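Local coordinates for nisin leader peptide-processing serine protease NisP (Lactococcus lactis subsp. lactis, PDB 4MZD), which is a subtilisin-like serine protease that processes the leader peptide of the lantibiotic nisin, at residues D143-Q154 against L337-Q347; F176-V186 against N478-V487. One frame throughout, in Å; residues are numbered along the deposited sequence.

Contact 1 of 2, residues D143-Q154 against L337-Q347; sequences DKMGHGTEVAGQ and LFTTTNTGWYQ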
loop_
_atom_site.group_PDB
_atom_site.type_symbol
_atom_site.label_atom_id
_atom_site.label_comp_id
_atom_site.label_asym_id
_atom_site.label_seq_id
_atom_site.Cartn_x
_atom_site.Cartn_y
_atom_site.Cartn_z
ATOM N N ASP A 143 16.438 3.312 0.559
ATOM C CA ASP A 143 15.706 2.053 0.591
ATOM C C ASP A 143 16.684 0.885 0.628
ATOM O O ASP A 143 17.343 0.582 -0.373
ATOM C CB ASP A 143 14.818 1.972 -0.650
ATOM C CG ASP A 143 13.981 0.717 -0.704
ATOM O OD1 ASP A 143 13.928 -0.038 0.295
ATOM O OD2 ASP A 143 13.358 0.494 -1.760
ATOM N N LYS A 144 16.770 0.229 1.784
ATOM C CA LYS A 144 17.656 -0.919 1.962
ATOM C C LYS A 144 17.001 -2.234 1.525
ATOM O O LYS A 144 17.673 -3.256 1.400
ATOM C CB LYS A 144 18.070 -1.046 3.433
ATOM C CG LYS A 144 18.840 0.134 4.014
ATOM C CD LYS A 144 19.226 -0.166 5.466
ATOM C CE LYS A 144 20.154 0.887 6.069
ATOM N NZ LYS A 144 19.429 2.008 6.742
ATOM N N MET A 145 15.688 -2.211 1.324
ATOM C CA MET A 145 14.902 -3.419 1.083
ATOM C C MET A 145 14.551 -3.611 -0.388
ATOM O O MET A 145 14.741 -4.692 -0.952
ATOM C CB MET A 145 13.609 -3.373 1.907
ATOM C CG MET A 145 13.796 -3.558 3.406
ATOM S SD MET A 145 12.250 -3.555 4.378
ATOM C CE MET A 145 11.112 -4.199 3.174
ATOM N N GLY A 146 14.014 -2.555 -0.991
ATOM C CA GLY A 146 13.494 -2.606 -2.345
ATOM C C GLY A 146 12.016 -2.275 -2.374
ATOM O O GLY A 146 11.515 -1.697 -3.337
ATOM N N HIS A 147 11.315 -2.630 -1.298
ATOM C CA HIS A 147 9.868 -2.542 -1.269
ATOM C C HIS A 147 9.363 -1.122 -1.545
ATOM O O HIS A 147 8.453 -0.920 -2.349
ATOM C CB HIS A 147 9.354 -3.046 0.079
ATOM C CG HIS A 147 7.878 -3.242 0.115
ATOM N ND1 HIS A 147 7.013 -2.280 0.585
ATOM C CD2 HIS A 147 7.108 -4.283 -0.277
ATOM C CE1 HIS A 147 5.774 -2.725 0.494
ATOM N NE2 HIS A 147 5.803 -3.935 -0.032
ATOM N N GLY A 148 9.952 -0.135 -0.877
ATOM C CA GLY A 148 9.507 1.237 -1.039
ATOM C C GLY A 148 9.701 1.759 -2.450
ATOM O O GLY A 148 8.894 2.544 -2.958
ATOM N N THR A 149 10.791 1.348 -3.081
ATOM C CA THR A 149 11.065 1.741 -4.457
ATOM C C THR A 149 10.078 1.068 -5.413
ATOM O O THR A 149 9.617 1.679 -6.394
ATOM C CB THR A 149 12.529 1.413 -4.825
ATOM O OG1 THR A 149 13.402 2.110 -3.926
ATOM C CG2 THR A 149 12.863 1.820 -6.253
ATOM N N GLU A 150 9.733 -0.182 -5.110
ATOM C CA GLU A 150 8.777 -0.955 -5.896
ATOM C C GLU A 150 7.377 -0.330 -5.815
ATOM O O GLU A 150 6.677 -0.213 -6.832
ATOM C CB GLU A 150 8.795 -2.413 -5.420
ATOM C CG GLU A 150 10.115 -3.109 -5.740
ATOM C CD GLU A 150 10.458 -4.275 -4.838
ATOM O OE1 GLU A 150 9.618 -4.694 -4.017
ATOM O OE2 GLU A 150 11.600 -4.776 -4.964
ATOM N N VAL A 151 6.989 0.083 -4.613
ATOM C CA VAL A 151 5.727 0.772 -4.399
ATOM C C VAL A 151 5.730 2.134 -5.111
ATOM O O VAL A 151 4.765 2.488 -5.796
ATOM C CB VAL A 151 5.469 0.945 -2.887
ATOM C CG1 VAL A 151 4.328 1.915 -2.619
ATOM C CG2 VAL A 151 5.187 -0.408 -2.252
ATOM N N ALA A 152 6.819 2.890 -4.967
ATOM C CA ALA A 152 6.890 4.209 -5.593
ATOM C C ALA A 152 6.705 4.139 -7.103
ATOM O O ALA A 152 6.023 4.988 -7.680
ATOM C CB ALA A 152 8.196 4.895 -5.256
ATOM N N GLY A 153 7.301 3.138 -7.744
ATOM C CA GLY A 153 7.169 3.012 -9.182
ATOM C C GLY A 153 5.720 2.870 -9.618
ATOM O O GLY A 153 5.320 3.409 -10.659
ATOM N N GLN A 154 4.927 2.146 -8.829
ATOM C CA GLN A 154 3.520 1.963 -9.152
ATOM C C GLN A 154 2.752 3.280 -9.144
ATOM O O GLN A 154 1.760 3.426 -9.863
ATOM C CB GLN A 154 2.866 0.981 -8.179
ATOM C CG GLN A 154 3.426 -0.415 -8.297
ATOM C CD GLN A 154 3.115 -1.006 -9.639
ATOM O OE1 GLN A 154 1.956 -1.280 -9.941
ATOM N NE2 GLN A 154 4.139 -1.148 -10.486
ATOM N N LEU A 337 3.992 -8.690 -11.198
ATOM C CA LEU A 337 4.014 -7.410 -11.873
ATOM C C LEU A 337 5.401 -6.776 -11.838
ATOM O O LEU A 337 6.192 -6.944 -10.909
ATOM C CB LEU A 337 2.906 -6.488 -11.387
ATOM C CG LEU A 337 3.000 -6.114 -9.922
ATOM C CD1 LEU A 337 3.629 -4.750 -9.777
ATOM C CD2 LEU A 337 1.614 -6.106 -9.279
ATOM N N PHE A 338 5.685 -6.058 -12.905
ATOM C CA PHE A 338 7.011 -5.541 -13.186
ATOM C C PHE A 338 7.104 -4.113 -12.667
ATOM O O PHE A 338 6.316 -3.256 -13.057
ATOM C CB PHE A 338 7.178 -5.570 -14.704
ATOM C CG PHE A 338 8.576 -5.369 -15.186
ATOM C CD1 PHE A 338 9.536 -6.347 -15.025
ATOM C CD2 PHE A 338 8.910 -4.211 -15.857
ATOM C CE1 PHE A 338 10.821 -6.154 -15.517
ATOM C CE2 PHE A 338 10.186 -4.011 -16.344
ATOM C CZ PHE A 338 11.138 -4.988 -16.186
ATOM N N THR A 339 8.061 -3.854 -11.785
ATOM C CA THR A 339 8.165 -2.534 -11.189
ATOM C C THR A 339 9.624 -2.140 -10.934
ATOM O O THR A 339 10.549 -2.950 -11.084
ATOM C CB THR A 339 7.312 -2.433 -9.919
ATOM O OG1 THR A 339 7.128 -1.053 -9.580
ATOM C CG2 THR A 339 7.954 -3.186 -8.775
ATOM N N THR A 340 9.818 -0.872 -10.585
ATOM C CA THR A 340 11.129 -0.331 -10.250
ATOM C C THR A 340 11.647 -0.909 -8.941
ATOM O O THR A 340 10.872 -1.112 -8.017
ATOM C CB THR A 340 11.031 1.193 -10.082
ATOM O OG1 THR A 340 9.945 1.502 -9.208
ATOM C CG2 THR A 340 10.749 1.873 -11.412
ATOM N N THR A 341 12.948 -1.156 -8.837
ATOM C CA THR A 341 13.488 -1.584 -7.551
ATOM C C THR A 341 14.836 -0.919 -7.235
ATOM O O THR A 341 15.372 -0.155 -8.047
ATOM C CB THR A 341 13.507 -3.121 -7.416
ATOM O OG1 THR A 341 13.739 -3.482 -6.047
ATOM C CG2 THR A 341 14.558 -3.730 -8.320
ATOM N N ASN A 342 15.363 -1.190 -6.042
ATOM C CA ASN A 342 16.490 -0.427 -5.507
ATOM C C ASN A 342 17.858 -0.843 -6.047
ATOM O O ASN A 342 18.893 -0.414 -5.533
ATOM C CB ASN A 342 16.477 -0.423 -3.976
ATOM C CG ASN A 342 16.829 -1.764 -3.398
ATOM O OD1 ASN A 342 16.777 -2.771 -4.093
ATOM N ND2 ASN A 342 17.189 -1.790 -2.123
ATOM N N THR A 343 17.854 -1.642 -7.106
ATOM C CA THR A 343 19.059 -1.913 -7.873
ATOM C C THR A 343 19.300 -0.833 -8.928
ATOM O O THR A 343 20.355 -0.799 -9.554
ATOM C CB THR A 343 18.897 -3.220 -8.647
ATOM O OG1 THR A 343 17.726 -3.121 -9.467
ATOM C CG2 THR A 343 18.771 -4.411 -7.698
ATOM N N GLY A 344 18.304 0.019 -9.152
ATOM C CA GLY A 344 18.317 0.954 -10.262
ATOM C C GLY A 344 17.607 0.397 -11.482
ATOM O O GLY A 344 17.470 1.088 -12.492
ATOM N N TRP A 345 17.131 -0.844 -11.378
ATOM C CA TRP A 345 16.480 -1.514 -12.496
ATOM C C TRP A 345 15.083 -1.989 -12.074
ATOM O O TRP A 345 14.344 -1.208 -11.475
ATOM C CB TRP A 345 17.383 -2.623 -13.047
ATOM C CG TRP A 345 18.751 -2.074 -13.401
ATOM C CD1 TRP A 345 19.922 -2.257 -12.717
ATOM C CD2 TRP A 345 19.066 -1.212 -14.501
ATOM N NE1 TRP A 345 20.945 -1.581 -13.339
ATOM C CE2 TRP A 345 20.445 -0.930 -14.435
ATOM C CE3 TRP A 345 18.315 -0.659 -15.541
ATOM C CZ2 TRP A 345 21.088 -0.122 -15.370
ATOM C CZ3 TRP A 345 18.955 0.143 -16.466
ATOM C CH2 TRP A 345 20.324 0.406 -16.373
ATOM N N TYR A 346 14.733 -3.243 -12.360
ATOM C CA TYR A 346 13.349 -3.708 -12.242
ATOM C C TYR A 346 13.278 -5.089 -11.628
ATOM O O TYR A 346 14.262 -5.823 -11.604
ATOM C CB TYR A 346 12.664 -3.690 -13.620
ATOM C CG TYR A 346 12.839 -2.335 -14.242
ATOM C CD1 TYR A 346 11.944 -1.315 -13.968
ATOM C CD2 TYR A 346 13.947 -2.043 -15.030
ATOM C CE1 TYR A 346 12.124 -0.048 -14.480
ATOM C CE2 TYR A 346 14.140 -0.776 -15.540
ATOM C CZ TYR A 346 13.230 0.224 -15.256
ATOM O OH TYR A 346 13.427 1.492 -15.754
ATOM N N GLN A 347 12.093 -5.444 -11.147
ATOM C CA GLN A 347 11.861 -6.753 -10.570
ATOM C C GLN A 347 10.386 -7.095 -10.684
ATOM O O GLN A 347 9.534 -6.208 -10.650
ATOM C CB GLN A 347 12.270 -6.733 -9.096
ATOM C CG GLN A 347 12.075 -8.029 -8.350
ATOM C CD GLN A 347 12.736 -8.003 -6.992
ATOM O OE1 GLN A 347 13.761 -7.346 -6.801
ATOM N NE2 GLN A 347 12.151 -8.710 -6.036
HETATM O O HOH W 1 18.204 -4.341 -1.027
HETATM O O HOH W 2 3.698 -2.309 -13.210
#
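Three successive threonines, Thr339 to Thr341, each donate a hydroxyl hydrogen bond to one flank of helix 147-154. The axes of the short segments 147-154 and 337-340 run at 105° to each other, which brings the strand across the helix. Thr340 OG1 gives its proton to Thr149 O at 2.8 Å from above the carbonyl plane; Gly153 N reaches the same oxygen from the opposite face, so the helical bond survives. Thr340 OG1 also lies 3.2 Å from Gly153 CA, where no side chain intervenes. Thr339 OG1 instead meets Glu150 O in the carbonyl plane, on a lone pair, and in turn accepts from Gln154 NE2 at 3.1 Å. The other end of that amide, OE1, is engaged by Lys358. Thr341 has OG1 anti to its backbone nitrogen (chi1 -166°), where it donates to Glu150 OE2 at 2.7 Å. The extended Glu150 side chain lies beside Thr341 and points the same way, while Glu150 CA makes a CA-H...O contact of 3.0 Å with Thr340 O.

Beyond this buried core the packing becomes wetter. Asn342, partly exposed, sends ND2 almost straight at Asp143 O (3.0 Å, 173° at the hydrogen), and a water links the same nitrogen to Lys144 O. Its buried backbone N, beside the methyl of Thr149, has no partner in the model. Exposed Gln347 only skirts Glu150, without a bond to it.

Asp143 fixes the helix entrance: OD1 accepts from Met145 N and Gly146 N in an Asx turn and motif, while OD2 takes both Thr149 OG1 and Thr149 N. These bonds gather round the start of the helix that carries His147, the predicted charge-relay histidine of the subtilase fold, within a His-Gly-Thr sequence, and probably help to position it.

Contact 2 of 2, residues F176-V186 against N478-V487; sequences FGENLSKSEWV and NRNSRGAVSV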
loop_
_atom_site.group_PDB
_atom_site.type_symbol
_atom_site.label_atom_id
_atom_site.label_comp_id
_atom_site.label_asym_id
_atom_site.label_seq_id
_atom_site.Cartn_x
_atom_site.Cartn_y
_atom_site.Cartn_z
ATOM N N PHE A 176 10.719 1.400 7.592
ATOM C CA PHE A 176 11.386 0.103 7.645
ATOM C C PHE A 176 12.870 0.292 7.419
ATOM O O PHE A 176 13.285 1.138 6.619
ATOM C CB PHE A 176 10.899 -0.852 6.551
ATOM C CG PHE A 176 9.484 -1.321 6.723
ATOM C CD1 PHE A 176 9.197 -2.488 7.419
ATOM C CD2 PHE A 176 8.437 -0.601 6.173
ATOM C CE1 PHE A 176 7.896 -2.927 7.560
ATOM C CE2 PHE A 176 7.133 -1.021 6.325
ATOM C CZ PHE A 176 6.861 -2.191 7.014
ATOM N N GLY A 177 13.653 -0.533 8.110
ATOM C CA GLY A 177 15.057 -0.720 7.810
ATOM C C GLY A 177 15.163 -1.891 6.855
ATOM O O GLY A 177 14.971 -1.742 5.653
ATOM N N GLU A 178 15.433 -3.076 7.394
ATOM C CA GLU A 178 15.501 -4.269 6.562
ATOM C C GLU A 178 14.493 -5.343 6.943
ATOM O O GLU A 178 14.415 -6.377 6.276
ATOM C CB GLU A 178 16.913 -4.845 6.562
ATOM C CG GLU A 178 17.908 -3.955 5.872
ATOM C CD GLU A 178 19.279 -4.568 5.852
ATOM O OE1 GLU A 178 19.872 -4.732 6.941
ATOM O OE2 GLU A 178 19.759 -4.908 4.752
ATOM N N ASN A 179 13.721 -5.123 8.000
ATOM C CA ASN A 179 12.763 -6.157 8.377
ATOM C C ASN A 179 11.382 -5.645 8.768
ATOM O O ASN A 179 10.560 -5.373 7.898
ATOM C CB ASN A 179 13.341 -7.137 9.414
ATOM C CG ASN A 179 13.583 -6.498 10.774
ATOM O OD1 ASN A 179 14.200 -5.440 10.874
ATOM N ND2 ASN A 179 13.088 -7.144 11.832
ATOM N N LEU A 180 11.119 -5.536 10.068
ATOM C CA LEU A 180 9.789 -5.180 10.546
ATOM C C LEU A 180 9.712 -3.723 11.014
ATOM O O LEU A 180 10.727 -3.031 11.146
ATOM C CB LEU A 180 9.353 -6.146 11.645
ATOM C CG LEU A 180 9.267 -7.608 11.191
ATOM C CD1 LEU A 180 9.172 -8.544 12.382
ATOM C CD2 LEU A 180 8.087 -7.804 10.243
ATOM N N SER A 181 8.489 -3.271 11.261
ATOM C CA SER A 181 8.240 -1.911 11.702
ATOM C C SER A 181 7.328 -1.925 12.927
ATOM O O SER A 181 6.963 -2.987 13.430
ATOM C CB SER A 181 7.652 -1.093 10.542
ATOM O OG SER A 181 7.425 0.260 10.897
ATOM N N LYS A 182 6.998 -0.734 13.413
ATOM C CA LYS A 182 6.187 -0.564 14.623
ATOM C C LYS A 182 5.095 0.459 14.367
ATOM O O LYS A 182 5.304 1.422 13.629
ATOM C CB LYS A 182 7.047 -0.069 15.791
ATOM C CG LYS A 182 8.113 -1.043 16.261
ATOM C CD LYS A 182 7.518 -2.185 17.068
ATOM C CE LYS A 182 8.604 -2.954 17.799
ATOM N NZ LYS A 182 8.029 -4.043 18.632
ATOM N N SER A 183 3.939 0.275 15.000
ATOM C CA SER A 183 2.848 1.222 14.822
ATOM C C SER A 183 3.221 2.617 15.312
ATOM O O SER A 183 2.752 3.606 14.767
ATOM C CB SER A 183 1.568 0.738 15.507
ATOM O OG SER A 183 1.736 0.655 16.908
ATOM N N GLU A 184 4.055 2.708 16.343
ATOM C CA GLU A 184 4.487 4.021 16.815
ATOM C C GLU A 184 5.174 4.797 15.693
ATOM O O GLU A 184 4.970 6.002 15.544
ATOM C CB GLU A 184 5.414 3.893 18.030
ATOM C CG GLU A 184 5.649 5.194 18.799
ATOM C CD GLU A 184 6.820 6.015 18.277
ATOM O OE1 GLU A 184 7.650 5.481 17.511
ATOM O OE2 GLU A 184 6.919 7.206 18.652
ATOM N N TRP A 185 5.991 4.106 14.903
ATOM C CA TRP A 185 6.708 4.772 13.822
ATOM C C TRP A 185 5.746 5.139 12.693
ATOM O O TRP A 185 5.820 6.234 12.132
ATOM C CB TRP A 185 7.830 3.906 13.254
ATOM C CG TRP A 185 8.687 3.134 14.205
ATOM C CD1 TRP A 185 8.735 3.216 15.574
ATOM C CD2 TRP A 185 9.612 2.119 13.825
ATOM N NE1 TRP A 185 9.654 2.307 16.059
ATOM C CE2 TRP A 185 10.198 1.618 15.002
ATOM C CE3 TRP A 185 10.007 1.586 12.590
ATOM C CZ2 TRP A 185 11.152 0.602 14.981
ATOM C CZ3 TRP A 185 10.955 0.584 12.568
ATOM C CH2 TRP A 185 11.510 0.094 13.756
ATOM N N VAL A 186 4.846 4.219 12.363
ATOM C CA VAL A 186 3.878 4.460 11.303
ATOM C C VAL A 186 2.956 5.627 11.651
ATOM O O VAL A 186 2.683 6.482 10.802
ATOM C CB VAL A 186 3.074 3.186 10.966
ATOM C CG1 VAL A 186 2.002 3.476 9.929
ATOM C CG2 VAL A 186 4.001 2.083 10.479
ATOM N N ASN A 478 7.782 -13.428 15.594
ATOM C CA ASN A 478 7.578 -13.622 14.166
ATOM C C ASN A 478 6.952 -12.389 13.509
ATOM O O ASN A 478 6.667 -11.393 14.179
ATOM C CB ASN A 478 6.700 -14.853 13.944
ATOM C CG ASN A 478 5.348 -14.731 14.627
ATOM O OD1 ASN A 478 4.427 -14.123 14.086
ATOM N ND2 ASN A 478 5.225 -15.303 15.821
ATOM N N ARG A 479 6.738 -12.462 12.198
ATOM C CA ARG A 479 6.208 -11.339 11.426
ATOM C C ARG A 479 4.813 -10.919 11.882
ATOM O O ARG A 479 4.384 -9.780 11.660
ATOM C CB ARG A 479 6.157 -11.701 9.942
ATOM C CG ARG A 479 6.827 -10.694 9.030
ATOM C CD ARG A 479 6.663 -11.063 7.564
ATOM N NE ARG A 479 5.339 -10.715 7.060
ATOM C CZ ARG A 479 4.318 -11.561 6.983
ATOM N NH1 ARG A 479 4.465 -12.821 7.367
ATOM N NH2 ARG A 479 3.149 -11.145 6.513
ATOM N N ASN A 480 4.105 -11.851 12.507
ATOM C CA ASN A 480 2.762 -11.599 13.005
ATOM C C ASN A 480 2.693 -11.490 14.524
ATOM O O ASN A 480 1.608 -11.527 15.087
ATOM C CB ASN A 480 1.793 -12.680 12.516
ATOM C CG ASN A 480 1.525 -12.594 11.030
ATOM O OD1 ASN A 480 1.863 -13.506 10.271
ATOM N ND2 ASN A 480 0.912 -11.501 10.605
ATOM N N SER A 481 3.836 -11.338 15.194
ATOM C CA SER A 481 3.818 -11.102 16.639
ATOM C C SER A 481 3.139 -9.781 16.952
ATOM O O SER A 481 3.131 -8.878 16.118
ATOM C CB SER A 481 5.235 -11.073 17.212
ATOM O OG SER A 481 5.840 -12.344 17.143
ATOM N N ARG A 482 2.586 -9.658 18.156
ATOM C CA ARG A 482 1.976 -8.400 18.555
ATOM C C ARG A 482 2.957 -7.261 18.352
ATOM O O ARG A 482 4.119 -7.347 18.760
ATOM C CB ARG A 482 1.548 -8.452 20.017
ATOM C CG ARG A 482 0.513 -9.509 20.301
ATOM C CD ARG A 482 0.293 -9.636 21.792
ATOM N NE ARG A 482 -0.307 -8.435 22.356
ATOM C CZ ARG A 482 -0.459 -8.228 23.660
ATOM N NH1 ARG A 482 -0.028 -9.140 24.528
ATOM N NH2 ARG A 482 -1.030 -7.112 24.096
ATOM N N GLY A 483 2.480 -6.192 17.729
ATOM C CA GLY A 483 3.276 -4.995 17.553
ATOM C C GLY A 483 4.127 -4.962 16.295
ATOM O O GLY A 483 4.693 -3.918 15.978
ATOM N N ALA A 484 4.227 -6.080 15.577
ATOM C CA ALA A 484 5.069 -6.123 14.377
ATOM C C ALA A 484 4.302 -5.683 13.133
ATOM O O ALA A 484 3.340 -6.332 12.723
ATOM C CB ALA A 484 5.639 -7.515 14.173
ATOM N N VAL A 485 4.743 -4.584 12.525
ATOM C CA VAL A 485 4.196 -4.131 11.251
ATOM C C VAL A 485 5.045 -4.735 10.141
ATOM O O VAL A 485 6.279 -4.726 10.222
ATOM C CB VAL A 485 4.219 -2.595 11.161
ATOM C CG1 VAL A 485 3.813 -2.119 9.772
ATOM C CG2 VAL A 485 3.313 -1.998 12.221
ATOM N N SER A 486 4.397 -5.278 9.120
ATOM C CA SER A 486 5.130 -5.875 8.018
ATOM C C SER A 486 4.666 -5.306 6.694
ATOM O O SER A 486 3.533 -4.838 6.563
ATOM C CB SER A 486 5.004 -7.404 8.032
ATOM O OG SER A 486 3.660 -7.836 7.984
ATOM N N VAL A 487 5.549 -5.342 5.702
ATOM C CA VAL A 487 5.148 -4.930 4.374
ATOM C C VAL A 487 4.086 -5.879 3.843
ATOM O O VAL A 487 4.093 -7.072 4.157
ATOM C CB VAL A 487 6.346 -4.868 3.389
ATOM C CG1 VAL A 487 7.364 -3.829 3.845
ATOM C CG2 VAL A 487 6.998 -6.246 3.194
HETATM O O HOH W 3 8.076 -6.492 6.594
HETATM O O HOH W 4 6.642 -6.378 17.839
HETATM O O HOH W 5 3.928 -1.669 17.128
#
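Ser181 and Val485 form a hydrogen-bonded antiparallel pair, the single bridge between 176-186 and 478-487: Ser181 N donates to Val485 O at 2.8 Å, and Val485 N returns a straighter bond to Ser181 O at 2.9 Å. Waters extend the pairing at both ends, one joining Asn179 O to Val487 N and another joining Ser183 N to Gly483 O. A third water links Lys182 NZ to Arg482 O, although the lysine's charge is paired with Asp128.

Around this single bridge lies apolar packing. The Phe176 ring is sandwiched, with Ser181 CB over one face and Val487 CG1 over the other, the latter a CH-pi contact 3.8 Å from the centroid. The end of Leu180 comes over to 478-487, placing CD2 3.4 Å from Arg479 CG and CD1 against Ala484 CB. Val485 turns CG2 to Ser183 N at 3.6 Å, while CG1 faces Phe176 and, more distantly, Val186.

The C-terminal segment thus runs between 176-186 and strand 200-210, with which strand 486-487 pairs antiparallel through Ser486 and Gly206. The arrangement resembles that of substrate peptides bound between two strands in subtilases. Tyr228 of helix 222-238 packs on Val485 and on Val186 of helix 183-195.

In the fold
From the N terminus, the chain passes strand 95-100, then 143-154, strand 169-174 of the main sheet, and 176-186. Only much later does 337-347 return to close contact 1 over 182 residues, and 478-487, beyond the unmodelled 408-475, closes contact 2. The two closures therefore cross. Contact 1 ties the histidine-bearing helix to the small antiparallel sheet of 337-340 and 346-349; contact 2 lays the chain's end along the main sheet. They meet where Met145 packs on Phe176 and Gly177, and His147 on Val487. OXT of the terminal Arg488 is hydrogen-bonded to His147 NE2, consistent with the C-terminal autocleavage activity reported for this protease, the tail probably resting as a cleaved product.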